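Local coordinates for oxidoreductase, NAD-binding/iron-sulfur cluster-binding protein (Nitratireductor pacificus pht-3B, PDB 6ZXU), which acts as a catabolic reductive dehalogenase, removing halogens from organohalides with a cobalamin cofactor and two [4Fe-4S] clusters, at residues 31-36 with 636-641; 62-67 with 167-172; 140-145 with 240-245; 465-470 with 519-524; 676-681 with 698-703. One frame throughout, in Å; residues are numbered along the deposited sequence.

Interaction 1 (31-36 with 636-641); sequences YSNRDR and LIKRWW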
# COMPACT_ATOMS: atom_id res chain seq x y z
N TYR A 31 15.05 -13.84 -12.97
CA TYR A 31 16.28 -13.20 -12.55
C TYR A 31 15.96 -12.13 -11.53
O TYR A 31 14.94 -11.45 -11.67
CB TYR A 31 17.03 -12.63 -13.79
CG TYR A 31 17.35 -13.73 -14.77
CD1 TYR A 31 18.32 -14.66 -14.48
CD2 TYR A 31 16.60 -13.92 -15.95
CE1 TYR A 31 18.55 -15.74 -15.34
CE2 TYR A 31 16.87 -14.94 -16.84
CZ TYR A 31 17.82 -15.88 -16.52
OH TYR A 31 18.11 -16.99 -17.36
N SER A 32 16.81 -12.00 -10.51
CA SER A 32 16.66 -11.03 -9.45
C SER A 32 16.95 -9.65 -9.94
O SER A 32 17.81 -9.41 -10.80
CB SER A 32 17.58 -11.32 -8.31
OG SER A 32 17.49 -10.39 -7.27
N ASN A 33 16.25 -8.70 -9.37
CA ASN A 33 16.57 -7.31 -9.65
C ASN A 33 17.42 -6.66 -8.56
O ASN A 33 17.51 -5.43 -8.47
CB ASN A 33 15.31 -6.49 -9.87
CG ASN A 33 14.42 -6.43 -8.63
OD1 ASN A 33 14.88 -6.55 -7.48
ND2 ASN A 33 13.16 -6.19 -8.85
N ARG A 34 18.10 -7.48 -7.76
CA ARG A 34 18.80 -6.95 -6.58
C ARG A 34 19.90 -5.95 -6.93
O ARG A 34 20.29 -5.18 -6.10
CB ARG A 34 19.35 -8.06 -5.72
CG ARG A 34 20.44 -8.88 -6.35
CD ARG A 34 21.07 -9.83 -5.36
NE ARG A 34 20.12 -10.88 -5.01
CZ ARG A 34 19.96 -12.05 -5.67
NH1 ARG A 34 20.70 -12.37 -6.74
NH2 ARG A 34 19.03 -12.90 -5.26
N ASP A 35 20.43 -5.99 -8.14
CA ASP A 35 21.47 -5.00 -8.55
C ASP A 35 21.01 -3.91 -9.46
O ASP A 35 21.80 -3.21 -10.04
CB ASP A 35 22.62 -5.74 -9.17
CG ASP A 35 23.30 -6.65 -8.14
OD1 ASP A 35 23.56 -6.18 -7.01
OD2 ASP A 35 23.53 -7.84 -8.44
N ARG A 36 19.69 -3.77 -9.57
CA ARG A 36 19.10 -2.79 -10.44
C ARG A 36 18.57 -1.63 -9.59
O ARG A 36 17.67 -1.80 -8.78
CB ARG A 36 17.99 -3.42 -11.23
CG ARG A 36 17.26 -2.47 -12.14
CD ARG A 36 16.31 -3.24 -13.01
NE ARG A 36 15.60 -2.43 -14.00
CZ ARG A 36 16.08 -2.18 -15.20
NH1 ARG A 36 17.23 -2.66 -15.54
NH2 ARG A 36 15.35 -1.57 -16.08
N LEU A 636 22.21 -1.47 -0.60
CA LEU A 636 22.51 -0.05 -0.83
C LEU A 636 22.13 0.40 -2.22
O LEU A 636 21.77 1.57 -2.41
CB LEU A 636 24.00 0.28 -0.47
N ILE A 637 22.04 -0.51 -3.18
CA ILE A 637 21.57 -0.12 -4.52
C ILE A 637 20.14 0.38 -4.51
O ILE A 637 19.76 1.16 -5.34
CB ILE A 637 21.71 -1.31 -5.48
CG1 ILE A 637 23.20 -1.45 -5.83
CG2 ILE A 637 21.06 -1.10 -6.81
CD1 ILE A 637 23.65 -2.87 -6.13
N LYS A 638 19.33 -0.13 -3.59
CA LYS A 638 17.91 0.21 -3.54
C LYS A 638 17.58 1.47 -2.72
O LYS A 638 16.41 1.80 -2.53
CB LYS A 638 17.13 -0.97 -3.03
CG LYS A 638 17.31 -2.29 -3.81
CD LYS A 638 16.72 -2.17 -5.19
CE LYS A 638 16.67 -3.51 -5.83
NZ LYS A 638 15.93 -3.39 -7.10
N ARG A 639 18.57 2.15 -2.16
CA ARG A 639 18.35 3.33 -1.38
C ARG A 639 18.22 4.54 -2.27
O ARG A 639 19.18 5.27 -2.51
CB ARG A 639 19.45 3.48 -0.33
CG ARG A 639 19.17 4.58 0.69
CD ARG A 639 20.04 4.39 1.89
NE ARG A 639 20.05 5.52 2.79
CZ ARG A 639 20.88 5.58 3.84
NH1 ARG A 639 21.69 4.56 4.09
NH2 ARG A 639 20.88 6.60 4.68
N TRP A 640 17.02 4.77 -2.79
CA TRP A 640 16.86 5.77 -3.80
C TRP A 640 16.41 7.13 -3.25
O TRP A 640 16.39 8.10 -4.02
CB TRP A 640 15.77 5.33 -4.80
CG TRP A 640 14.44 4.96 -4.16
CD1 TRP A 640 14.06 3.68 -3.74
CD2 TRP A 640 13.32 5.82 -3.88
NE1 TRP A 640 12.79 3.71 -3.19
CE2 TRP A 640 12.30 5.00 -3.27
CE3 TRP A 640 13.09 7.17 -4.03
CZ2 TRP A 640 11.11 5.52 -2.85
CZ3 TRP A 640 11.94 7.70 -3.58
CH2 TRP A 640 10.94 6.88 -3.02
N TRP A 641 15.97 7.18 -1.99
CA TRP A 641 15.35 8.41 -1.42
C TRP A 641 16.40 9.28 -0.75
O TRP A 641 17.51 8.83 -0.41
CB TRP A 641 14.24 8.03 -0.38
CG TRP A 641 14.76 7.16 0.75
CD1 TRP A 641 15.23 7.58 1.97
CD2 TRP A 641 14.87 5.74 0.75
NE1 TRP A 641 15.66 6.52 2.70
CE2 TRP A 641 15.43 5.37 1.97
CE3 TRP A 641 14.53 4.75 -0.17
CZ2 TRP A 641 15.72 4.06 2.26
CZ3 TRP A 641 14.82 3.46 0.11
CH2 TRP A 641 15.41 3.11 1.32
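D35 and I637 bring the two backbones nearest, 6.3 Å between their CA atoms, where a type I beta turn from N33 to R36 rests against the 3-10 segment 636-638. K638 carries the contact. Its NZ donates to two backbone oxygens of the turn, N33 O at 2.9 Å and R36 O at 2.9 Å. The approach to R36 O lies in the carbonyl plane with a C=O...NZ angle of 155°. NZ meets N33 O from above its carbonyl plane instead, on the face opposite the one taken by R36 N in the turn's own bond. A third, weak bond joins NZ to N33 OD1 at 3.4 Å, while ND2 of the same amide binds E433. The K638 chain bends once, at chi2 (-67°), then runs extended, which delivers NZ between the two carbonyls. I637 adds van der Waals contacts: CG2 lies 3.8 Å from R36 C, and the CD1 methyl comes to 3.4 Å from D35 OD1. A methionine in place of K638 would probably leave N33 O and R36 O without their shared donor and the turn freer to shift against 636-638. The R36 guanidinium is engaged elsewhere, NE with G41 O and NH1 in a salt bridge with E46. Around the contact, helix 432-437 touches K638 through E433, and W640 packs on A112 and S113 of helix 103-116.

Interaction 2 (62-67 with 167-172); sequences PEDGFA and TNAART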
# COMPACT_ATOMS: atom_id res chain seq x y z
N PRO A 62 -4.02 7.48 -26.01
CA PRO A 62 -5.00 6.39 -26.12
C PRO A 62 -6.29 6.63 -25.34
O PRO A 62 -6.30 7.29 -24.32
CB PRO A 62 -4.28 5.17 -25.48
CG PRO A 62 -2.83 5.49 -25.61
CD PRO A 62 -2.73 6.98 -25.47
N GLU A 63 -7.34 6.06 -25.88
CA GLU A 63 -8.69 6.21 -25.35
C GLU A 63 -9.32 4.85 -25.27
O GLU A 63 -8.84 3.90 -25.88
CB GLU A 63 -9.56 7.07 -26.31
CG GLU A 63 -9.17 8.55 -26.31
CD GLU A 63 -9.54 9.30 -25.01
OE1 GLU A 63 -9.25 10.56 -24.92
OE2 GLU A 63 -10.19 8.66 -24.10
N ASP A 64 -10.44 4.77 -24.56
CA ASP A 64 -11.24 3.52 -24.56
C ASP A 64 -11.91 3.26 -25.92
O ASP A 64 -12.31 4.20 -26.61
CB ASP A 64 -12.38 3.60 -23.55
CG ASP A 64 -11.90 3.67 -22.15
OD1 ASP A 64 -11.61 4.84 -21.73
OD2 ASP A 64 -11.98 2.60 -21.39
N GLY A 65 -12.03 1.97 -26.26
CA GLY A 65 -12.72 1.52 -27.48
C GLY A 65 -14.23 1.74 -27.44
O GLY A 65 -14.81 2.17 -28.43
N PHE A 66 -14.84 1.50 -26.27
CA PHE A 66 -16.27 1.60 -26.08
C PHE A 66 -16.61 2.73 -25.16
O PHE A 66 -15.79 3.20 -24.36
CB PHE A 66 -16.85 0.31 -25.51
CG PHE A 66 -16.26 -0.92 -26.12
CD1 PHE A 66 -15.10 -1.48 -25.61
CD2 PHE A 66 -16.85 -1.50 -27.26
CE1 PHE A 66 -14.56 -2.62 -26.19
CE2 PHE A 66 -16.30 -2.62 -27.85
CZ PHE A 66 -15.16 -3.20 -27.30
N ALA A 67 -17.87 3.13 -25.26
CA ALA A 67 -18.43 4.10 -24.34
C ALA A 67 -18.90 3.45 -23.00
O ALA A 67 -19.28 2.28 -22.93
CB ALA A 67 -19.57 4.86 -25.00
N THR A 167 -14.36 2.78 -18.98
CA THR A 167 -13.91 3.66 -17.91
C THR A 167 -12.37 3.74 -17.77
O THR A 167 -11.88 4.40 -16.90
CB THR A 167 -14.45 3.20 -16.55
OG1 THR A 167 -13.83 1.95 -16.20
CG2 THR A 167 -15.97 3.05 -16.59
N ASN A 168 -11.65 3.18 -18.69
CA ASN A 168 -10.22 3.00 -18.47
C ASN A 168 -9.43 4.27 -18.55
O ASN A 168 -8.56 4.53 -17.72
CB ASN A 168 -9.70 1.94 -19.44
CG ASN A 168 -8.74 0.99 -18.78
OD1 ASN A 168 -7.99 1.35 -17.86
ND2 ASN A 168 -8.77 -0.22 -19.19
N ALA A 169 -9.77 5.13 -19.47
CA ALA A 169 -9.06 6.41 -19.58
C ALA A 169 -9.31 7.29 -18.41
O ALA A 169 -8.40 7.94 -17.91
CB ALA A 169 -9.47 7.12 -20.85
N ALA A 170 -10.52 7.30 -17.91
CA ALA A 170 -10.85 8.06 -16.66
C ALA A 170 -10.25 7.44 -15.38
O ALA A 170 -9.71 8.13 -14.55
CB ALA A 170 -12.36 8.18 -16.51
N ARG A 171 -10.31 6.12 -15.27
CA ARG A 171 -9.62 5.38 -14.22
C ARG A 171 -8.11 5.68 -14.24
O ARG A 171 -7.50 5.99 -13.24
CB ARG A 171 -9.91 3.89 -14.40
CG ARG A 171 -9.15 2.90 -13.51
CD ARG A 171 -7.94 2.43 -14.27
NE ARG A 171 -7.19 1.32 -13.72
CZ ARG A 171 -5.91 1.14 -13.98
NH1 ARG A 171 -5.26 1.93 -14.82
NH2 ARG A 171 -5.29 0.11 -13.48
N THR A 172 -7.51 5.55 -15.40
CA THR A 172 -6.09 5.79 -15.52
C THR A 172 -5.74 7.29 -15.38
O THR A 172 -4.74 7.63 -14.75
CB THR A 172 -5.60 5.18 -16.80
OG1 THR A 172 -6.06 3.82 -16.91
CG2 THR A 172 -4.10 5.24 -16.87
O HOH W 1 -12.84 6.48 -19.57
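D64 meets N168 and A169 through a two-pronged set of hydrogen bonds from its carboxylate to the first turn of helix 168-190. OD2 takes N168 N at 2.8 Å through its syn lone pair. OD1 takes A169 N at 2.9 Å, also on the syn side but 28° out of the carboxylate plane. With CG beside its own backbone N (chi1 -66°), the D64 carboxylate comes to face the first N-H groups of the helix. Water extends the grip: one molecule donates to D64 OD1 at 3.0 Å and accepts from A170 N. Van der Waals contacts lie beside these bonds, A169 CB being 3.2 Å from D64 OD1 and 3.7 Å from E63 OE2. The other oxygen of E63, OE1, is held in a salt bridge by R233 of strand 232-239. T167 occupies the N-cap position, yet its side chain makes no capping bond there and binds I164 O instead. An asparagine here would probably turn an NH2 group toward one of the two backbone N-H groups, leaving that donor without its mate. A full negative charge facing the amino end of a helix is likely to be favoured by the helix dipole, so D64 probably steadies the first turn while tying the 62-67 loop to it.

Interaction 3 (140-145 with 240-245); sequences HTHALV and GYALAA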
# COMPACT_ATOMS: atom_id res chain seq x y z
N HIS A 140 9.46 27.46 -15.19
CA HIS A 140 9.60 26.00 -15.32
C HIS A 140 10.45 25.67 -16.52
O HIS A 140 10.06 25.98 -17.66
CB HIS A 140 8.23 25.35 -15.44
CG HIS A 140 7.46 25.40 -14.16
ND1 HIS A 140 6.22 24.83 -14.01
CD2 HIS A 140 7.75 25.97 -12.96
CE1 HIS A 140 5.77 25.07 -12.79
NE2 HIS A 140 6.69 25.75 -12.13
N THR A 141 11.51 24.94 -16.28
CA THR A 141 12.44 24.51 -17.38
C THR A 141 12.47 22.98 -17.72
O THR A 141 13.08 22.56 -18.70
CB THR A 141 13.83 24.91 -16.92
OG1 THR A 141 14.09 24.38 -15.61
CG2 THR A 141 13.96 26.44 -16.85
N HIS A 142 11.83 22.17 -16.87
CA HIS A 142 11.86 20.74 -16.95
C HIS A 142 10.53 20.11 -16.69
O HIS A 142 9.70 20.68 -15.98
CB HIS A 142 12.91 20.21 -15.98
CG HIS A 142 14.31 20.55 -16.39
ND1 HIS A 142 14.93 21.73 -15.99
CD2 HIS A 142 15.23 19.86 -17.12
CE1 HIS A 142 16.17 21.75 -16.47
NE2 HIS A 142 16.38 20.62 -17.14
N ALA A 143 10.33 18.93 -17.30
CA ALA A 143 9.17 18.16 -17.14
C ALA A 143 9.58 16.69 -16.78
O ALA A 143 10.40 16.06 -17.46
CB ALA A 143 8.33 18.18 -18.36
N LEU A 144 9.03 16.20 -15.67
CA LEU A 144 8.90 14.76 -15.39
C LEU A 144 7.65 14.24 -16.01
O LEU A 144 6.58 14.68 -15.66
CB LEU A 144 8.89 14.51 -13.91
CG LEU A 144 8.81 13.04 -13.52
CD1 LEU A 144 10.16 12.43 -13.46
CD2 LEU A 144 8.22 13.00 -12.13
N VAL A 145 7.78 13.28 -16.95
CA VAL A 145 6.66 12.76 -17.68
C VAL A 145 6.54 11.29 -17.30
O VAL A 145 7.55 10.59 -17.19
CB VAL A 145 6.86 12.87 -19.20
CG1 VAL A 145 5.60 12.55 -19.94
CG2 VAL A 145 7.33 14.28 -19.57
N GLY A 240 11.06 24.19 -12.14
CA GLY A 240 12.35 24.82 -12.33
C GLY A 240 13.45 24.10 -11.56
O GLY A 240 14.62 24.45 -11.69
N TYR A 241 13.09 23.08 -10.78
CA TYR A 241 14.06 22.09 -10.19
C TYR A 241 14.76 21.40 -11.40
O TYR A 241 14.15 20.60 -12.13
CB TYR A 241 13.26 21.04 -9.36
CG TYR A 241 13.99 19.94 -8.58
CD1 TYR A 241 14.87 20.25 -7.61
CD2 TYR A 241 13.63 18.63 -8.76
CE1 TYR A 241 15.43 19.28 -6.81
CE2 TYR A 241 14.19 17.60 -8.01
CZ TYR A 241 15.06 17.90 -7.01
OH TYR A 241 15.63 16.88 -6.23
N ALA A 242 16.03 21.71 -11.59
CA ALA A 242 16.75 21.23 -12.77
C ALA A 242 17.06 19.77 -12.65
O ALA A 242 17.52 19.29 -11.60
CB ALA A 242 18.05 21.98 -12.95
N LEU A 243 16.82 19.08 -13.74
CA LEU A 243 16.92 17.63 -13.83
C LEU A 243 17.69 17.24 -15.09
O LEU A 243 17.46 17.80 -16.15
CB LEU A 243 15.50 17.01 -13.92
CG LEU A 243 14.52 17.28 -12.81
CD1 LEU A 243 13.10 16.96 -13.23
CD2 LEU A 243 14.94 16.49 -11.58
N ALA A 244 18.46 16.14 -14.99
CA ALA A 244 19.04 15.50 -16.20
C ALA A 244 17.96 14.93 -17.12
O ALA A 244 17.07 14.16 -16.66
CB ALA A 244 20.03 14.44 -15.78
N ALA A 245 17.94 15.34 -18.40
CA ALA A 245 16.94 14.90 -19.34
C ALA A 245 17.24 13.52 -20.04
O ALA A 245 18.37 13.05 -20.03
CB ALA A 245 16.72 15.95 -20.41
O HOH W 2 15.50 25.51 -13.83
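T141 and H142 form a classic beta bulge opposite T239, and it is their side chains that meet G240 to L243, where strand 232-239 has run out into a loop. H142 does most of the touching. Its imidazole lies over the loop backbone, with L243 N 3.7 Å above the ring plane near its centre. On that side ND1 comes within 3.7 Å of A242 CA, and CE1 touches A242 CB at 4.0 Å. L243 O approaches NE2 to 3.2 Å, but at too poor an angle for a hydrogen bond, so the ring is placed by packing across the contact and not by a bond. A bond to its neighbour probably helps fix its rotation: T141 OG1 and H142 ND1 are 2.8 Å apart in a hydrogen bond whose donor could be either. T141 OG1 sits between backbone N and carbonyl carbon (chi1 53°), which turns it to that ring and to G240 CA at 3.7 Å. A water lies between T141 OG1 and G240 O, at distances so short that its bonds are doubtful. H140 CD2 approaches G240 N at 3.8 Å, while its ND1 is bonded to T238 OG1. The L243 side chain packs on I124 and L110. The classic bulge is a common irregularity of antiparallel sheets; here it falls where strand 142-149 begins beside the end of 232-239.

Interaction 4 (465-470 with 519-524); sequences AHCRRM and FTTDLP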
# COMPACT_ATOMS: atom_id res chain seq x y z
N ALA A 465 -18.28 4.06 -3.51
CA ALA A 465 -19.14 5.00 -4.29
C ALA A 465 -19.92 4.29 -5.34
O ALA A 465 -21.11 4.58 -5.55
CB ALA A 465 -18.33 6.10 -4.92
N HIS A 466 -19.35 3.25 -5.94
CA HIS A 466 -20.06 2.47 -6.91
C HIS A 466 -21.16 1.65 -6.32
O HIS A 466 -22.26 1.55 -6.85
CB HIS A 466 -19.12 1.58 -7.77
CG HIS A 466 -19.80 0.97 -8.96
ND1 HIS A 466 -20.38 1.72 -9.96
CD2 HIS A 466 -19.97 -0.31 -9.30
CE1 HIS A 466 -20.91 0.92 -10.86
NE2 HIS A 466 -20.68 -0.33 -10.48
N CYS A 467 -20.89 1.07 -5.17
CA CYS A 467 -21.95 0.38 -4.43
C CYS A 467 -23.15 1.33 -4.15
O CYS A 467 -24.26 0.91 -4.27
CB CYS A 467 -21.42 -0.20 -3.08
SG CYS A 467 -20.37 -1.64 -3.32
N ARG A 468 -22.85 2.54 -3.73
CA ARG A 468 -23.90 3.54 -3.40
C ARG A 468 -24.68 3.91 -4.68
O ARG A 468 -25.89 4.01 -4.65
CB ARG A 468 -23.36 4.69 -2.70
CG ARG A 468 -22.77 4.42 -1.35
CD ARG A 468 -22.46 5.63 -0.51
NE ARG A 468 -21.56 6.53 -1.19
CZ ARG A 468 -20.24 6.50 -1.17
NH1 ARG A 468 -19.60 5.57 -0.49
NH2 ARG A 468 -19.54 7.41 -1.83
N ARG A 469 -24.01 4.01 -5.81
CA ARG A 469 -24.64 4.22 -7.08
C ARG A 469 -25.66 3.16 -7.38
O ARG A 469 -26.72 3.43 -7.95
CB ARG A 469 -23.59 4.30 -8.19
CG ARG A 469 -24.13 4.48 -9.57
CD ARG A 469 -23.06 4.54 -10.65
NE ARG A 469 -21.99 5.54 -10.39
CZ ARG A 469 -22.10 6.88 -10.56
NH1 ARG A 469 -23.25 7.49 -10.98
NH2 ARG A 469 -21.05 7.64 -10.28
N MET A 470 -25.38 1.95 -6.99
CA MET A 470 -26.33 0.85 -7.20
C MET A 470 -27.41 0.73 -6.12
O MET A 470 -28.18 -0.22 -6.13
CB MET A 470 -25.53 -0.47 -7.30
CG MET A 470 -24.48 -0.48 -8.41
SD MET A 470 -23.68 -2.07 -8.67
CE MET A 470 -22.72 -2.22 -7.16
N PHE A 519 -13.70 -1.58 3.03
CA PHE A 519 -14.97 -0.89 2.98
C PHE A 519 -16.07 -1.85 3.30
O PHE A 519 -16.04 -3.00 2.87
CB PHE A 519 -15.28 -0.12 1.68
CG PHE A 519 -15.63 -0.95 0.53
CD1 PHE A 519 -14.63 -1.40 -0.36
CD2 PHE A 519 -16.97 -1.19 0.21
CE1 PHE A 519 -14.96 -2.14 -1.46
CE2 PHE A 519 -17.28 -1.97 -0.90
CZ PHE A 519 -16.29 -2.44 -1.72
N THR A 520 -17.01 -1.35 4.10
CA THR A 520 -18.19 -2.14 4.45
C THR A 520 -19.33 -1.80 3.50
O THR A 520 -19.37 -0.71 2.94
CB THR A 520 -18.58 -1.92 5.89
OG1 THR A 520 -18.72 -0.53 6.18
CG2 THR A 520 -17.46 -2.53 6.82
N THR A 521 -20.23 -2.75 3.32
CA THR A 521 -21.34 -2.58 2.43
C THR A 521 -22.48 -3.52 2.76
O THR A 521 -22.29 -4.54 3.38
CB THR A 521 -20.90 -2.74 0.96
OG1 THR A 521 -21.97 -2.40 0.05
CG2 THR A 521 -20.34 -4.10 0.62
N ASP A 522 -23.66 -3.20 2.18
CA ASP A 522 -24.82 -4.13 2.16
C ASP A 522 -24.98 -4.91 0.87
O ASP A 522 -25.83 -5.81 0.81
CB ASP A 522 -26.13 -3.35 2.48
CG ASP A 522 -26.18 -2.88 3.91
OD1 ASP A 522 -25.61 -3.60 4.84
OD2 ASP A 522 -26.74 -1.75 4.08
N LEU A 523 -24.15 -4.68 -0.15
CA LEU A 523 -24.24 -5.49 -1.35
C LEU A 523 -24.08 -6.95 -1.07
O LEU A 523 -23.09 -7.38 -0.51
CB LEU A 523 -23.19 -5.07 -2.35
CG LEU A 523 -23.17 -5.81 -3.65
CD1 LEU A 523 -24.39 -5.40 -4.47
CD2 LEU A 523 -21.89 -5.55 -4.43
N PRO A 524 -25.07 -7.78 -1.42
CA PRO A 524 -24.95 -9.24 -1.14
C PRO A 524 -23.86 -9.93 -1.94
O PRO A 524 -23.87 -9.83 -3.17
CB PRO A 524 -26.36 -9.83 -1.51
CG PRO A 524 -27.25 -8.64 -1.39
CD PRO A 524 -26.44 -7.43 -1.84
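C467 SG sits among three residues of 519-524. It is 3.8 Å from T521 OG1 and 3.9 Å from F519 CE2, with L523 CD2 a little farther at 4.3 Å. Toward F519 this is a sulfur-aromatic contact, the sulfur 5.2 Å from the ring centroid and 70° off its normal, an oblique approach. M470 CE adds a second touch on L523 CD2 at 4.4 Å. In the next shell T521 is held by its own turn: OG1, anti to the backbone N (chi1 -172°), accepts from L523 N at 178°, an ST turn, and also bonds S473 O. That turn swings L523 back toward the helix. F519 packs in addition on A460, M463 and A464 of helix 445-469 and on S476 of strand 474-477. Its side chain is about 12 Å from the bound cobalamin. A helix packed through mostly apolar side chains on an antiparallel sheet is typical of an alpha+beta layered fold, here 445-469 on the sheet holding strand 514-521.

Interaction 5 (676-681 with 698-703); sequences KLAMYP and VDRSGG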
# COMPACT_ATOMS: atom_id res chain seq x y z
N LYS A 676 9.04 -9.94 29.57
CA LYS A 676 7.74 -9.60 30.10
C LYS A 676 7.20 -8.40 29.40
O LYS A 676 7.74 -7.30 29.47
CB LYS A 676 7.80 -9.32 31.61
CG LYS A 676 8.48 -10.40 32.40
CD LYS A 676 7.78 -11.72 32.35
CE LYS A 676 8.63 -12.77 33.08
NZ LYS A 676 8.11 -14.15 32.88
N LEU A 677 6.13 -8.60 28.66
CA LEU A 677 5.45 -7.58 27.94
C LEU A 677 4.14 -7.18 28.68
O LEU A 677 3.62 -7.93 29.50
CB LEU A 677 5.15 -8.09 26.49
CG LEU A 677 6.39 -8.52 25.67
CD1 LEU A 677 5.93 -9.04 24.35
CD2 LEU A 677 7.40 -7.36 25.41
N ALA A 678 3.64 -5.99 28.36
CA ALA A 678 2.38 -5.49 28.88
C ALA A 678 1.30 -5.64 27.80
O ALA A 678 1.60 -5.50 26.59
CB ALA A 678 2.50 -4.05 29.29
N MET A 679 0.11 -6.04 28.18
CA MET A 679 -1.02 -6.12 27.25
C MET A 679 -2.16 -5.23 27.75
O MET A 679 -2.29 -5.03 28.94
CB MET A 679 -1.51 -7.54 27.04
CG MET A 679 -1.94 -8.23 28.27
SD MET A 679 -2.92 -9.70 28.05
CE MET A 679 -2.14 -10.66 26.75
N TYR A 680 -2.99 -4.77 26.85
CA TYR A 680 -4.02 -3.82 27.21
C TYR A 680 -5.34 -4.28 26.60
O TYR A 680 -5.82 -3.69 25.63
CB TYR A 680 -3.65 -2.43 26.78
CG TYR A 680 -2.42 -1.93 27.45
CD1 TYR A 680 -2.44 -1.50 28.74
CD2 TYR A 680 -1.18 -2.04 26.82
CE1 TYR A 680 -1.29 -1.10 29.40
CE2 TYR A 680 -0.00 -1.70 27.49
CZ TYR A 680 -0.08 -1.22 28.80
OH TYR A 680 1.11 -0.81 29.46
N PRO A 681 -5.94 -5.32 27.22
CA PRO A 681 -7.27 -5.72 26.78
C PRO A 681 -8.27 -4.68 27.25
O PRO A 681 -7.90 -3.79 27.97
CB PRO A 681 -7.47 -7.07 27.47
CG PRO A 681 -6.62 -6.98 28.68
CD PRO A 681 -5.45 -6.15 28.32
N VAL A 698 -1.37 5.40 30.75
CA VAL A 698 -1.33 3.97 30.48
C VAL A 698 -0.88 3.22 31.75
O VAL A 698 0.11 3.58 32.38
CB VAL A 698 -0.42 3.67 29.28
CG1 VAL A 698 -0.23 2.18 29.13
CG2 VAL A 698 -1.09 4.10 28.01
N ASP A 699 -1.60 2.16 32.14
CA ASP A 699 -1.27 1.44 33.37
C ASP A 699 -0.29 0.31 33.07
O ASP A 699 -0.68 -0.84 32.95
CB ASP A 699 -2.56 0.93 34.01
CG ASP A 699 -2.31 0.14 35.31
OD1 ASP A 699 -1.14 0.09 35.77
OD2 ASP A 699 -3.27 -0.50 35.86
N ARG A 700 0.98 0.62 33.05
CA ARG A 700 1.95 -0.38 32.61
C ARG A 700 2.11 -1.46 33.62
O ARG A 700 2.15 -2.65 33.25
CB ARG A 700 3.29 0.28 32.28
CG ARG A 700 4.24 -0.72 31.69
CD ARG A 700 5.25 -0.09 30.77
NE ARG A 700 6.07 -1.16 30.20
CZ ARG A 700 5.84 -1.78 29.07
NH1 ARG A 700 4.83 -1.42 28.29
NH2 ARG A 700 6.64 -2.75 28.72
N SER A 701 2.21 -1.15 34.89
CA SER A 701 2.37 -2.27 35.83
C SER A 701 1.15 -3.20 35.77
O SER A 701 1.28 -4.44 35.84
CB SER A 701 2.62 -1.76 37.24
OG SER A 701 1.57 -0.92 37.46
N GLY A 702 -0.04 -2.65 35.57
CA GLY A 702 -1.24 -3.49 35.44
C GLY A 702 -1.18 -4.33 34.15
O GLY A 702 -1.58 -5.47 34.14
N GLY A 703 -0.71 -3.74 33.04
CA GLY A 703 -0.59 -4.48 31.75
C GLY A 703 0.43 -5.57 31.80
O GLY A 703 0.22 -6.61 31.19
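G703 O is gripped by two neighbours in 676-681: M679 N donates to it at 3.1 Å, and A678 CA makes a CA-H...O contact at 3.4 Å. M679 O, by contrast, is buried with no partner in the model. Y680 lies across the start of the helix. Its CE1 presents the ring edge to D699 O at 3.6 Å, and V698 CG1 approaches OH obliquely at 3.3 Å. That hydroxyl also lies 3.3 Å from R700 CA and is bonded to E573. R700 has CG trans to the backbone N (chi1 -174°) and runs extended to NE, which lays one face of its guanidinium over A678 CB, with NH1 3.7 Å from that methyl. Salt bridges to E573 and D571 probably keep the guanidinium in this position, D571 also accepting from A678 N. F317, a cobalamin-binding residue, meets the Y680 ring, and the Y680 side chain is about 6 Å from the bound cobalamin, which probably places this contact behind the pocket wall. Within 698-703, D699 is the N-cap, its OD1 accepting from G702 N, the third residue of the helix, at 3.0 Å, a bond typical of a helix start, here that of 700-709.

In the fold
From the N terminus, 31-36 opens the longest loop, closed only when 636-641 returns to it, so interactions 2, 3 and 4 are all nested inside interaction 1. Interactions 2 and 3 cross: 62-67 comes first, then 140-145, then 167-172 closes the one and 240-245 the other, weaving the leading loop, helix 168-190 and the ends of strands 142-149 and 232-239 together. Interaction 4 follows in series, joining helix 445-469 to strand 514-521 in the second sheet, its centre about 23 Å from that of interaction 2. Interaction 5 opens after interaction 1 has closed, linking the late loop and helix 700-709 beside the cobalamin. None of the five touches another.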